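Local atomic coordinates of vibralactone Cyclase (Boreostereum vibrans, PDB entry 6KD0), a protein that catalyses, as an alpha/beta hydrolase-fold enzyme, the cyclization that forms the fused bicyclic beta-lactone of vibralactone. Residues A[51-56]-A[316-321]; A[179-184]-A[259-264]; A[214-219]-A[253-258]; A[304-309]-A[327-332]. All blocks are in the same frame, centred on the assembly; numbering follows the deposited sequence.

Interactions 2 and 3 lie on one side of the chain's centre, about 11 Å apart between centres, and touch: Ser260 OG lies 2.7 Å from Pro254 O, a probable hydrogen bond. Interactions 1 and 4 lie about 15 Å apart between centres and meet where Arg318 packs on Gln327; interaction 1 is on the opposite side of the centre from 2 and 3. Along the chain, interaction 3 falls between the segments of interaction 2, both fall between 51-56 and 316-321, and interactions 1 and 4 alternate. Strand 301-307, outermost in the mixed eight-stranded sheet, carries interaction 4; helix 178-192, following strand 171-176, carries interaction 2; interaction 1 packs helix 35-54 on the turn before helix 321-338.

Interaction 1: residues A[51-56]-A[316-321]; sequences NKFLEP and LFRSMK
One face of the Phe53 ring carries the backbone of the turn at Arg318 and Ser319. Ser319 CA stands 4.0 Å from the ring centroid and 25° off the ring normal, which meets the geometry of a CH-pi contact, while Arg318 C lies over the same face, displaced toward the rim. Ser319 CB adds to this near CD1 and CE1. From the same side of the ring plane, the start of the arginine chain comes in beside CD2 and CE2, with Arg318 CG 3.6 Å from Phe53 CD2. The aromatic and guanidinium planes are 69° apart, which excludes a parallel stack; it is the aliphatic root of Arg318 that touches the ring.

The first torsion of Arg318 (chi1 -173°) sets CG beside the carbonyl carbon, and bends at chi2 and chi3 then turn the chain away from the ring toward Leu54. There Leu54 CD1 comes within 3.9 Å of Arg318 NH1, approaching the guanidinium obliquely. The polar end is held elsewhere: NH2 forms a salt bridge to Asp117, NE bonds to the carbonyl of His314, and NH1 is bonded outside the contact too. These ties at all three nitrogens should restrict rotation of the buried group and offset its charge.

Backbone geometry accounts for the compact opposing surface. Phe317 to Met320 form a type I beta turn, closed by Met320 N to Phe317 O at 2.9 Å, and Met320 is the N-cap position of helix 321-338. The contact therefore packs the C-terminal part of helix 35-54 on the type I turn that joins helices 313-316 and 321-338 in an alpha/beta hydrolase.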
loop_
_atom_site.group_PDB
_atom_site.type_symbol
_atom_site.label_atom_id
_atom_site.label_comp_id
_atom_site.label_asym_id
_atom_site.label_seq_id
_atom_site.Cartn_x
_atom_site.Cartn_y
_atom_site.Cartn_z
ATOM N N ASN A 51 14.821 6.868 -7.257
ATOM C CA ASN A 51 15.569 7.744 -6.370
ATOM C C ASN A 51 16.288 8.823 -7.151
ATOM O O ASN A 51 16.348 9.967 -6.705
ATOM C CB ASN A 51 16.555 6.943 -5.536
ATOM C CG ASN A 51 15.866 6.188 -4.446
ATOM O OD1 ASN A 51 14.649 6.327 -4.279
ATOM N ND2 ASN A 51 16.608 5.382 -3.710
ATOM N N LYS A 52 16.840 8.480 -8.318
ATOM C CA LYS A 52 17.472 9.506 -9.140
ATOM C C LYS A 52 16.471 10.588 -9.516
ATOM O O LYS A 52 16.800 11.782 -9.500
ATOM C CB LYS A 52 18.094 8.876 -10.384
ATOM C CG LYS A 52 18.679 9.874 -11.364
ATOM C CD LYS A 52 19.385 9.125 -12.497
ATOM C CE LYS A 52 19.823 10.076 -13.589
ATOM N NZ LYS A 52 20.563 9.399 -14.705
ATOM N N PHE A 53 15.231 10.201 -9.830
ATOM C CA PHE A 53 14.250 11.228 -10.187
ATOM C C PHE A 53 13.842 12.063 -8.975
ATOM O O PHE A 53 13.613 13.278 -9.089
ATOM C CB PHE A 53 13.008 10.610 -10.831
ATOM C CG PHE A 53 11.900 11.614 -11.068
ATOM C CD1 PHE A 53 11.923 12.429 -12.191
ATOM C CD2 PHE A 53 10.866 11.777 -10.150
ATOM C CE1 PHE A 53 10.923 13.367 -12.406
ATOM C CE2 PHE A 53 9.872 12.718 -10.366
ATOM C CZ PHE A 53 9.908 13.510 -11.503
ATOM N N LEU A 54 13.711 11.430 -7.816
ATOM C CA LEU A 54 13.199 12.121 -6.637
ATOM C C LEU A 54 14.261 12.941 -5.918
ATOM O O LEU A 54 13.901 13.831 -5.139
ATOM C CB LEU A 54 12.621 11.113 -5.650
ATOM C CG LEU A 54 11.119 10.970 -5.414
ATOM C CD1 LEU A 54 10.270 11.551 -6.507
ATOM C CD2 LEU A 54 10.793 9.489 -5.148
ATOM N N GLU A 55 15.547 12.650 -6.152
ATOM C CA GLU A 55 16.645 13.314 -5.446
ATOM C C GLU A 55 16.515 14.832 -5.367
ATOM O O GLU A 55 16.690 15.379 -4.267
ATOM C CB GLU A 55 17.968 12.909 -6.113
ATOM C CG GLU A 55 19.203 13.528 -5.502
ATOM C CD GLU A 55 19.660 12.798 -4.259
ATOM O OE1 GLU A 55 20.014 13.476 -3.269
ATOM O OE2 GLU A 55 19.678 11.546 -4.274
ATOM N N PRO A 56 16.204 15.564 -6.448
ATOM C CA PRO A 56 16.086 17.029 -6.328
ATOM C C PRO A 56 14.890 17.500 -5.525
ATOM O O PRO A 56 14.846 18.681 -5.182
ATOM C CB PRO A 56 15.968 17.511 -7.781
ATOM C CG PRO A 56 16.291 16.352 -8.640
ATOM C CD PRO A 56 16.062 15.122 -7.848
ATOM N N LEU A 316 7.215 2.951 -11.491
ATOM C CA LEU A 316 8.117 2.649 -12.586
ATOM C C LEU A 316 8.295 3.809 -13.551
ATOM O O LEU A 316 9.290 3.832 -14.282
ATOM C CB LEU A 316 7.616 1.421 -13.345
ATOM C CG LEU A 316 8.112 0.102 -12.744
ATOM C CD1 LEU A 316 7.362 -0.269 -11.435
ATOM C CD2 LEU A 316 8.028 -1.004 -13.757
ATOM N N PHE A 317 7.375 4.773 -13.569
ATOM C CA PHE A 317 7.434 5.869 -14.531
ATOM C C PHE A 317 7.169 7.198 -13.839
ATOM O O PHE A 317 6.398 8.020 -14.323
ATOM C CB PHE A 317 6.434 5.632 -15.659
ATOM C CG PHE A 317 6.606 4.309 -16.346
ATOM C CD1 PHE A 317 7.600 4.133 -17.287
ATOM C CD2 PHE A 317 5.790 3.230 -16.032
ATOM C CE1 PHE A 317 7.780 2.911 -17.922
ATOM C CE2 PHE A 317 5.958 1.997 -16.665
ATOM C CZ PHE A 317 6.958 1.838 -17.610
ATOM N N ARG A 318 7.812 7.433 -12.691
ATOM C CA ARG A 318 7.498 8.621 -11.901
ATOM C C ARG A 318 7.725 9.917 -12.675
ATOM O O ARG A 318 7.103 10.936 -12.355
ATOM C CB ARG A 318 8.320 8.635 -10.605
ATOM C CG ARG A 318 7.922 9.761 -9.623
ATOM C CD ARG A 318 6.465 9.592 -9.161
ATOM N NE ARG A 318 6.397 8.422 -8.282
ATOM C CZ ARG A 318 6.617 8.463 -6.970
ATOM N NH1 ARG A 318 6.869 9.626 -6.370
ATOM N NH2 ARG A 318 6.587 7.342 -6.248
ATOM N N SER A 319 8.567 9.904 -13.710
ATOM C CA SER A 319 8.828 11.143 -14.435
ATOM C C SER A 319 7.636 11.564 -15.290
ATOM O O SER A 319 7.579 12.719 -15.724
ATOM C CB SER A 319 10.088 11.003 -15.289
ATOM O OG SER A 319 9.906 10.024 -16.297
ATOM N N MET A 320 6.677 10.668 -15.525
ATOM C CA MET A 320 5.430 11.063 -16.167
ATOM C C MET A 320 4.739 12.120 -15.323
ATOM O O MET A 320 4.726 12.034 -14.091
ATOM C CB MET A 320 4.490 9.865 -16.333
ATOM C CG MET A 320 4.818 8.899 -17.449
ATOM S SD MET A 320 3.648 7.526 -17.440
ATOM C CE MET A 320 2.178 8.287 -18.124
ATOM N N LYS A 321 4.173 13.132 -15.987
ATOM C CA LYS A 321 3.360 14.110 -15.267
ATOM C C LYS A 321 2.182 13.431 -14.573
ATOM O O LYS A 321 1.823 13.790 -13.443
ATOM C CB LYS A 321 2.874 15.200 -16.224
ATOM C CG LYS A 321 4.001 16.045 -16.805
ATOM C CD LYS A 321 3.639 16.629 -18.171
ATOM C CE LYS A 321 2.960 15.622 -19.117
ATOM N NZ LYS A 321 3.782 14.422 -19.427
#

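Interaction 2: residues A[179-184]-A[259-264]; sequences GGNLSL and FSPLLF
Asn181 OD1 accepts a 2.6 Å hydrogen bond from a water that also donates to Phe259 O at 3.0 Å, so one water bridges the amide and the backbone of 259-264. The same OD1 takes a second bond from Trp106 NE1. This polar bridge sits in the alpha/beta hydrolase fold on helix 178-192, whose first turn contains Gly179 of a probable nucleophile elbow (GxSxG); Asn181 lies near the likely catalytic triad without touching it.

A chi1 of 163° swings the Asn181 amide out toward the loop. Its nitrogen, however, makes no direct hydrogen bond across the contact: ND2 bonds to Pro210 O, and the approach of Asn181 ND2 to Phe259 O is longer, at 3.6 Å. ND2 instead packs against the proline ring, with Asn181 ND2 3.4 Å from Pro261 CD, the two side chains crossing at about a right angle. Both ends of this buried amide are thus satisfied, and with partners at each end its flip is fixed.

One helical turn further on, Leu184 continues the packing over Pro261. The proline is therefore touched at its CD end by the amide and at its CB end by the leucine, within a short 3-10 segment spanning 261-263. Within the helix, Gly180 O accepts from Leu184 N and from Ser183 OG, the hydroxyl approaching at 2.7 Å and both donors lying on the same face of the carbonyl plane. The apolar part of the contact ends with Leu184 CB 3.8 Å from Pro261 CB and Leu184 CD1 4.1 Å from Pro261 CG.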
loop_
_atom_site.group_PDB
_atom_site.type_symbol
_atom_site.label_atom_id
_atom_site.label_comp_id
_atom_site.label_asym_id
_atom_site.label_seq_id
_atom_site.Cartn_x
_atom_site.Cartn_y
_atom_site.Cartn_z
ATOM N N GLY A 179 1.325 -4.525 -0.048
ATOM C CA GLY A 179 1.386 -3.870 1.251
ATOM C C GLY A 179 0.057 -3.268 1.657
ATOM O O GLY A 179 -0.300 -3.277 2.844
ATOM N N GLY A 180 -0.712 -2.785 0.680
ATOM C CA GLY A 180 -2.064 -2.324 0.960
ATOM C C GLY A 180 -2.953 -3.461 1.428
ATOM O O GLY A 180 -3.752 -3.309 2.351
ATOM N N ASN A 181 -2.808 -4.621 0.796
ATOM C CA ASN A 181 -3.504 -5.832 1.227
ATOM C C ASN A 181 -3.179 -6.162 2.685
ATOM O O ASN A 181 -4.080 -6.415 3.508
ATOM C CB ASN A 181 -3.110 -6.956 0.261
ATOM C CG ASN A 181 -3.413 -8.343 0.790
ATOM O OD1 ASN A 181 -2.625 -8.913 1.538
ATOM N ND2 ASN A 181 -4.541 -8.902 0.378
ATOM N N LEU A 182 -1.885 -6.159 3.031
ATOM C CA LEU A 182 -1.514 -6.453 4.414
ATOM C C LEU A 182 -2.062 -5.396 5.364
ATOM O O LEU A 182 -2.453 -5.712 6.492
ATOM C CB LEU A 182 0.010 -6.560 4.549
ATOM C CG LEU A 182 0.681 -7.672 3.721
ATOM C CD1 LEU A 182 2.180 -7.730 3.986
ATOM C CD2 LEU A 182 0.031 -9.044 3.959
ATOM N N SER A 183 -2.126 -4.136 4.921
ATOM C CA SER A 183 -2.672 -3.112 5.805
ATOM C C SER A 183 -4.182 -3.255 5.966
ATOM O O SER A 183 -4.716 -2.899 7.019
ATOM C CB SER A 183 -2.302 -1.709 5.302
ATOM O OG SER A 183 -3.096 -1.383 4.192
ATOM N N LEU A 184 -4.884 -3.762 4.941
ATOM C CA LEU A 184 -6.320 -4.025 5.075
ATOM C C LEU A 184 -6.562 -5.070 6.150
ATOM O O LEU A 184 -7.454 -4.917 7.018
ATOM C CB LEU A 184 -6.900 -4.498 3.733
ATOM C CG LEU A 184 -6.944 -3.483 2.576
ATOM C CD1 LEU A 184 -7.535 -4.103 1.313
ATOM C CD2 LEU A 184 -7.705 -2.211 2.975
ATOM N N PHE A 259 -5.603 -13.925 4.843
ATOM C CA PHE A 259 -5.074 -13.789 3.490
ATOM C C PHE A 259 -5.947 -12.922 2.594
ATOM O O PHE A 259 -5.428 -12.075 1.857
ATOM C CB PHE A 259 -4.873 -15.164 2.828
ATOM C CG PHE A 259 -4.252 -15.067 1.459
ATOM C CD1 PHE A 259 -2.882 -14.933 1.318
ATOM C CD2 PHE A 259 -5.043 -15.053 0.319
ATOM C CE1 PHE A 259 -2.305 -14.813 0.057
ATOM C CE2 PHE A 259 -4.474 -14.920 -0.939
ATOM C CZ PHE A 259 -3.105 -14.803 -1.070
ATOM N N SER A 260 -7.268 -13.107 2.646
ATOM C CA SER A 260 -8.239 -12.454 1.773
ATOM C C SER A 260 -9.037 -11.462 2.599
ATOM O O SER A 260 -10.093 -11.821 3.144
ATOM C CB SER A 260 -9.174 -13.489 1.148
ATOM O OG SER A 260 -8.463 -14.388 0.337
ATOM N N PRO A 261 -8.602 -10.204 2.708
ATOM C CA PRO A 261 -9.303 -9.260 3.595
ATOM C C PRO A 261 -10.736 -8.964 3.182
ATOM O O PRO A 261 -11.515 -8.508 4.026
ATOM C CB PRO A 261 -8.429 -7.999 3.528
ATOM C CG PRO A 261 -7.645 -8.144 2.242
ATOM C CD PRO A 261 -7.382 -9.617 2.128
ATOM N N LEU A 262 -11.088 -9.160 1.904
ATOM C CA LEU A 262 -12.476 -9.070 1.462
ATOM C C LEU A 262 -13.409 -9.915 2.321
ATOM O O LEU A 262 -14.586 -9.561 2.490
ATOM C CB LEU A 262 -12.588 -9.515 0.001
ATOM C CG LEU A 262 -13.919 -9.291 -0.715
ATOM C CD1 LEU A 262 -14.051 -7.813 -1.104
ATOM C CD2 LEU A 262 -14.016 -10.181 -1.948
ATOM N N LEU A 263 -12.903 -11.016 2.880
ATOM C CA LEU A 263 -13.711 -12.045 3.524
ATOM C C LEU A 263 -13.802 -11.912 5.050
ATOM O O LEU A 263 -14.325 -12.824 5.704
ATOM C CB LEU A 263 -13.156 -13.429 3.172
ATOM C CG LEU A 263 -13.032 -13.697 1.667
ATOM C CD1 LEU A 263 -12.517 -15.099 1.388
ATOM C CD2 LEU A 263 -14.378 -13.473 0.958
ATOM N N PHE A 264 -13.303 -10.830 5.635
ATOM C CA PHE A 264 -13.618 -10.579 7.040
ATOM C C PHE A 264 -15.131 -10.557 7.224
ATOM O O PHE A 264 -15.851 -9.993 6.388
ATOM C CB PHE A 264 -13.025 -9.254 7.529
ATOM C CG PHE A 264 -11.602 -9.370 7.972
ATOM C CD1 PHE A 264 -11.297 -9.834 9.238
ATOM C CD2 PHE A 264 -10.567 -9.047 7.107
ATOM C CE1 PHE A 264 -9.985 -9.951 9.653
ATOM C CE2 PHE A 264 -9.246 -9.171 7.513
ATOM C CZ PHE A 264 -8.955 -9.628 8.783
HETATM O O HOH W 1 -2.466 -11.507 1.970
#

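Interaction 3: residues A[214-219]-A[253-258]; sequences PEAMPE and DPHDPS
Ala216 CB sits over one face of the His255 imidazole, 3.7 Å from the ring centroid and 20° off the ring normal, a CH-pi contact. It is displaced toward the ND1 side of the ring, with His255 ND1 at 3.5 Å from Ala216 CB. The same methyl also comes 3.5 Å from Pro254 O, so one small side chain is applied to a peptide carbonyl and to an aromatic face together. Beside it, Glu215 O approaches the CE1 end of the ring obliquely, from the same side as the methyl, 3.6 Å from His255 CE1.

The next shell explains how the ring is placed. With CG anti to the carbonyl carbon (chi1 -60°), His255 turns its imidazole back over Ala216. Its backbone N donates to Asp253 OD1 at 3.0 Å, an Asx turn within the type I beta turn from Asp253 to Asp256, and the donor meets the carboxylate from well above its plane. A second Asx turn follows directly: Asp256 OD2 accepts from Ser258 N and Ser258 OG, which reach it from opposite faces. Further out, Glu215 N bonds to His213 ND1.

Two loops of the hydrolase fold, one after strand 203-207 and the other after helix 239-249, are held together here by a methyl on an imidazole face, while the polar bonds mainly shape 253-258. This is largely a dispersive and CH-pi contact, with no hydrogen bond across it.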
loop_
_atom_site.group_PDB
_atom_site.type_symbol
_atom_site.label_atom_id
_atom_site.label_comp_id
_atom_site.label_asym_id
_atom_site.label_seq_id
_atom_site.Cartn_x
_atom_site.Cartn_y
_atom_site.Cartn_z
ATOM N N PRO A 214 -8.436 -15.683 -5.755
ATOM C CA PRO A 214 -9.447 -16.042 -6.769
ATOM C C PRO A 214 -10.246 -17.283 -6.420
ATOM O O PRO A 214 -11.438 -17.377 -6.748
ATOM C CB PRO A 214 -8.599 -16.250 -8.032
ATOM C CG PRO A 214 -7.415 -15.361 -7.824
ATOM C CD PRO A 214 -7.107 -15.454 -6.350
ATOM N N GLU A 215 -9.629 -18.249 -5.751
ATOM C CA GLU A 215 -10.352 -19.454 -5.375
ATOM C C GLU A 215 -11.314 -19.227 -4.218
ATOM O O GLU A 215 -12.119 -20.114 -3.927
ATOM C CB GLU A 215 -9.353 -20.566 -5.054
ATOM C CG GLU A 215 -8.438 -20.856 -6.247
ATOM C CD GLU A 215 -7.556 -22.073 -6.053
ATOM O OE1 GLU A 215 -7.067 -22.617 -7.068
ATOM O OE2 GLU A 215 -7.342 -22.478 -4.891
ATOM N N ALA A 216 -11.271 -18.061 -3.573
ATOM C CA ALA A 216 -12.180 -17.743 -2.478
ATOM C C ALA A 216 -13.144 -16.607 -2.801
ATOM O O ALA A 216 -13.873 -16.166 -1.909
ATOM C CB ALA A 216 -11.385 -17.389 -1.215
ATOM N N MET A 217 -13.143 -16.106 -4.035
ATOM C CA MET A 217 -14.077 -15.060 -4.422
ATOM C C MET A 217 -15.507 -15.552 -4.220
ATOM O O MET A 217 -15.874 -16.603 -4.762
ATOM C CB MET A 217 -13.861 -14.674 -5.880
ATOM C CG MET A 217 -14.753 -13.566 -6.368
ATOM S SD MET A 217 -14.448 -12.032 -5.488
ATOM C CE MET A 217 -12.712 -11.767 -5.854
ATOM N N PRO A 218 -16.336 -14.842 -3.457
ATOM C CA PRO A 218 -17.704 -15.320 -3.226
ATOM C C PRO A 218 -18.470 -15.398 -4.536
ATOM O O PRO A 218 -18.350 -14.526 -5.400
ATOM C CB PRO A 218 -18.291 -14.269 -2.280
ATOM C CG PRO A 218 -17.100 -13.673 -1.614
ATOM C CD PRO A 218 -16.069 -13.611 -2.701
ATOM N N GLU A 219 -19.229 -16.488 -4.686
ATOM C CA GLU A 219 -19.937 -16.747 -5.938
ATOM C C GLU A 219 -20.763 -15.542 -6.376
ATOM O O GLU A 219 -20.727 -15.148 -7.549
ATOM C CB GLU A 219 -20.824 -17.985 -5.787
ATOM C CG GLU A 219 -21.273 -18.593 -7.113
ATOM C CD GLU A 219 -20.115 -19.107 -7.955
ATOM O OE1 GLU A 219 -19.161 -19.695 -7.393
ATOM O OE2 GLU A 219 -20.174 -18.931 -9.192
ATOM N N ASP A 253 -5.194 -21.535 4.003
ATOM C CA ASP A 253 -6.616 -21.409 3.674
ATOM C C ASP A 253 -6.847 -20.090 2.950
ATOM O O ASP A 253 -6.915 -19.030 3.592
ATOM C CB ASP A 253 -7.485 -21.491 4.925
ATOM C CG ASP A 253 -8.964 -21.421 4.613
ATOM O OD1 ASP A 253 -9.344 -21.509 3.417
ATOM O OD2 ASP A 253 -9.747 -21.269 5.575
ATOM N N PRO A 254 -7.027 -20.122 1.629
ATOM C CA PRO A 254 -7.274 -18.877 0.881
ATOM C C PRO A 254 -8.570 -18.174 1.260
ATOM O O PRO A 254 -8.721 -16.979 0.952
ATOM C CB PRO A 254 -7.308 -19.349 -0.577
ATOM C CG PRO A 254 -7.631 -20.802 -0.506
ATOM C CD PRO A 254 -7.031 -21.312 0.767
ATOM N N HIS A 255 -9.509 -18.874 1.910
ATOM C CA HIS A 255 -10.753 -18.286 2.391
ATOM C C HIS A 255 -10.597 -17.547 3.714
ATOM O O HIS A 255 -11.543 -16.881 4.143
ATOM C CB HIS A 255 -11.827 -19.371 2.572
ATOM C CG HIS A 255 -12.156 -20.110 1.317
ATOM N ND1 HIS A 255 -13.248 -19.801 0.535
ATOM C CD2 HIS A 255 -11.522 -21.131 0.694
ATOM C CE1 HIS A 255 -13.282 -20.611 -0.508
ATOM N NE2 HIS A 255 -12.242 -21.424 -0.439
ATOM N N ASP A 256 -9.457 -17.668 4.383
ATOM C CA ASP A 256 -9.303 -17.019 5.673
ATOM C C ASP A 256 -9.054 -15.524 5.480
ATOM O O ASP A 256 -8.304 -15.128 4.583
ATOM C CB ASP A 256 -8.149 -17.640 6.450
ATOM C CG ASP A 256 -8.142 -17.208 7.904
ATOM O OD1 ASP A 256 -8.816 -17.859 8.732
ATOM O OD2 ASP A 256 -7.499 -16.186 8.209
ATOM N N PRO A 257 -9.665 -14.671 6.301
ATOM C CA PRO A 257 -9.422 -13.225 6.166
ATOM C C PRO A 257 -7.968 -12.824 6.367
ATOM O O PRO A 257 -7.576 -11.752 5.884
ATOM C CB PRO A 257 -10.322 -12.604 7.248
ATOM C CG PRO A 257 -11.349 -13.639 7.568
ATOM C CD PRO A 257 -10.687 -14.979 7.320
ATOM N N SER A 258 -7.165 -13.635 7.068
ATOM C CA SER A 258 -5.744 -13.328 7.222
ATOM C C SER A 258 -4.994 -13.376 5.898
ATOM O O SER A 258 -3.848 -12.915 5.839
ATOM C CB SER A 258 -5.071 -14.261 8.233
ATOM O OG SER A 258 -4.861 -15.575 7.719
#

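Interaction 4: residues A[304-309]-A[327-332]; sequences TMYPGV and QEETIE
Glu329 spreads its carboxylate between two hydroxyls of the edge strand. Thr304 OG1 donates to Glu329 OE1 at 2.9 Å, and Tyr306 OH donates to Glu329 OE2 at 2.8 Å in a bond whose geometry is weak. Each carboxylate oxygen therefore has its own donor from 304-309. The threonine hydroxyl meets OE1 from above the carboxylate plane, 62° out of it, so this bond is sound in length but well out of the plane of the group.

Reach comes from the helix side: Glu329 leaves the helix with CG opposite its backbone N (chi1 -178°) and stays extended from there, spanning a gap of 8.7 Å between Thr304 CA and Glu329 CA. Thr304 comes at it from the opposite direction, and its methyl presses on the carboxylate as well, in a tight contact that puts Thr304 CG2 3.1 Å from Glu329 OE1. Tyr306 slides past the glutamate, its ring plane turned 66° from the carboxylate, with Glu329 CB also close to OH. Two hydroxyl donors would be expected to help stabilise a negative charge on Glu329.

Backbone groups of Thr304 and Tyr306 are engaged separately, in bonds to strand 273-278 and to Gly279 just beyond it, leaving their side chains to face helix 321-338. The Tyr306 ring also meets Phe326 of that helix. This is the packing of a C-terminal helix on the outermost strand of a mixed sheet, part of the layered alpha/beta hydrolase fold.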
loop_
_atom_site.group_PDB
_atom_site.type_symbol
_atom_site.label_atom_id
_atom_site.label_comp_id
_atom_site.label_asym_id
_atom_site.label_seq_id
_atom_site.Cartn_x
_atom_site.Cartn_y
_atom_site.Cartn_z
ATOM N N THR A 304 -10.389 7.178 -5.990
ATOM C CA THR A 304 -9.782 7.882 -7.113
ATOM C C THR A 304 -9.363 6.847 -8.133
ATOM O O THR A 304 -8.609 5.930 -7.793
ATOM C CB THR A 304 -8.557 8.696 -6.697
ATOM O OG1 THR A 304 -8.922 9.610 -5.661
ATOM C CG2 THR A 304 -8.040 9.462 -7.899
ATOM N N MET A 305 -9.829 7.002 -9.372
ATOM C CA MET A 305 -9.518 6.078 -10.456
ATOM C C MET A 305 -8.592 6.739 -11.478
ATOM O O MET A 305 -8.850 7.866 -11.925
ATOM C CB MET A 305 -10.809 5.591 -11.130
ATOM C CG MET A 305 -10.575 4.796 -12.414
ATOM S SD MET A 305 -9.730 3.198 -12.164
ATOM C CE MET A 305 -10.965 2.287 -11.214
ATOM N N TYR A 306 -7.512 6.047 -11.847
ATOM C CA TYR A 306 -6.618 6.472 -12.920
ATOM C C TYR A 306 -6.841 5.584 -14.136
ATOM O O TYR A 306 -6.247 4.499 -14.243
ATOM C CB TYR A 306 -5.154 6.429 -12.469
ATOM C CG TYR A 306 -4.790 7.632 -11.635
ATOM C CD1 TYR A 306 -5.276 7.777 -10.343
ATOM C CD2 TYR A 306 -3.997 8.648 -12.161
ATOM C CE1 TYR A 306 -4.964 8.890 -9.592
ATOM C CE2 TYR A 306 -3.675 9.768 -11.410
ATOM C CZ TYR A 306 -4.158 9.878 -10.130
ATOM O OH TYR A 306 -3.853 10.990 -9.375
ATOM N N PRO A 307 -7.697 5.988 -15.077
ATOM C CA PRO A 307 -7.958 5.133 -16.242
ATOM C C PRO A 307 -6.752 5.048 -17.166
ATOM O O PRO A 307 -5.926 5.959 -17.244
ATOM C CB PRO A 307 -9.144 5.810 -16.942
ATOM C CG PRO A 307 -9.307 7.145 -16.324
ATOM C CD PRO A 307 -8.547 7.191 -15.036
ATOM N N GLY A 308 -6.658 3.918 -17.860
ATOM C CA GLY A 308 -5.672 3.737 -18.911
ATOM C C GLY A 308 -4.231 3.610 -18.463
ATOM O O GLY A 308 -3.328 3.698 -19.308
ATOM N N VAL A 309 -3.975 3.417 -17.173
ATOM C CA VAL A 309 -2.600 3.180 -16.731
ATOM C C VAL A 309 -2.525 1.908 -15.896
ATOM O O VAL A 309 -3.506 1.529 -15.230
ATOM C CB VAL A 309 -2.037 4.385 -15.961
ATOM C CG1 VAL A 309 -1.686 5.485 -16.951
ATOM C CG2 VAL A 309 -3.030 4.882 -14.946
ATOM N N GLN A 327 1.222 10.631 -7.236
ATOM C CA GLN A 327 1.860 10.789 -5.925
ATOM C C GLN A 327 1.307 12.002 -5.178
ATOM O O GLN A 327 1.100 11.945 -3.953
ATOM C CB GLN A 327 3.378 10.879 -6.043
ATOM C CG GLN A 327 4.076 10.893 -4.680
ATOM C CD GLN A 327 3.878 9.601 -3.881
ATOM O OE1 GLN A 327 3.458 8.571 -4.419
ATOM N NE2 GLN A 327 4.200 9.651 -2.600
ATOM N N GLU A 328 1.031 13.095 -5.901
ATOM C CA GLU A 328 0.450 14.282 -5.274
ATOM C C GLU A 328 -0.917 13.978 -4.679
ATOM O O GLU A 328 -1.243 14.444 -3.583
ATOM C CB GLU A 328 0.338 15.421 -6.289
ATOM C CG GLU A 328 1.672 16.033 -6.703
ATOM C CD GLU A 328 1.542 16.913 -7.949
ATOM O OE1 GLU A 328 0.392 17.243 -8.325
ATOM O OE2 GLU A 328 2.582 17.265 -8.554
ATOM N N GLU A 329 -1.731 13.195 -5.387
ATOM C CA GLU A 329 -3.047 12.831 -4.873
ATOM C C GLU A 329 -2.953 11.818 -3.733
ATOM O O GLU A 329 -3.811 11.820 -2.839
ATOM C CB GLU A 329 -3.921 12.297 -6.000
ATOM C CG GLU A 329 -5.338 11.946 -5.537
ATOM C CD GLU A 329 -6.364 12.041 -6.653
ATOM O OE1 GLU A 329 -7.579 12.122 -6.338
ATOM O OE2 GLU A 329 -5.956 12.022 -7.841
ATOM N N THR A 330 -1.926 10.957 -3.739
ATOM C CA THR A 330 -1.635 10.134 -2.565
ATOM C C THR A 330 -1.436 11.017 -1.342
ATOM O O THR A 330 -2.031 10.792 -0.274
ATOM C CB THR A 330 -0.374 9.283 -2.799
ATOM O OG1 THR A 330 -0.595 8.352 -3.867
ATOM C CG2 THR A 330 0.005 8.513 -1.523
ATOM N N ILE A 331 -0.590 12.034 -1.491
ATOM C CA ILE A 331 -0.280 12.923 -0.377
ATOM C C ILE A 331 -1.512 13.724 0.039
ATOM O O ILE A 331 -1.733 13.962 1.234
ATOM C CB ILE A 331 0.910 13.828 -0.744
ATOM C CG1 ILE A 331 2.176 12.975 -0.895
ATOM C CG2 ILE A 331 1.092 14.906 0.303
ATOM C CD1 ILE A 331 3.365 13.744 -1.447
ATOM N N GLU A 332 -2.348 14.114 -0.929
ATOM C CA GLU A 332 -3.598 14.822 -0.626
ATOM C C GLU A 332 -4.578 13.928 0.126
ATOM O O GLU A 332 -5.304 14.398 1.011
ATOM C CB GLU A 332 -4.255 15.332 -1.910
ATOM C CG GLU A 332 -3.741 16.666 -2.431
ATOM C CD GLU A 332 -4.313 17.003 -3.809
ATOM O OE1 GLU A 332 -3.776 17.929 -4.468
ATOM O OE2 GLU A 332 -5.302 16.345 -4.228
#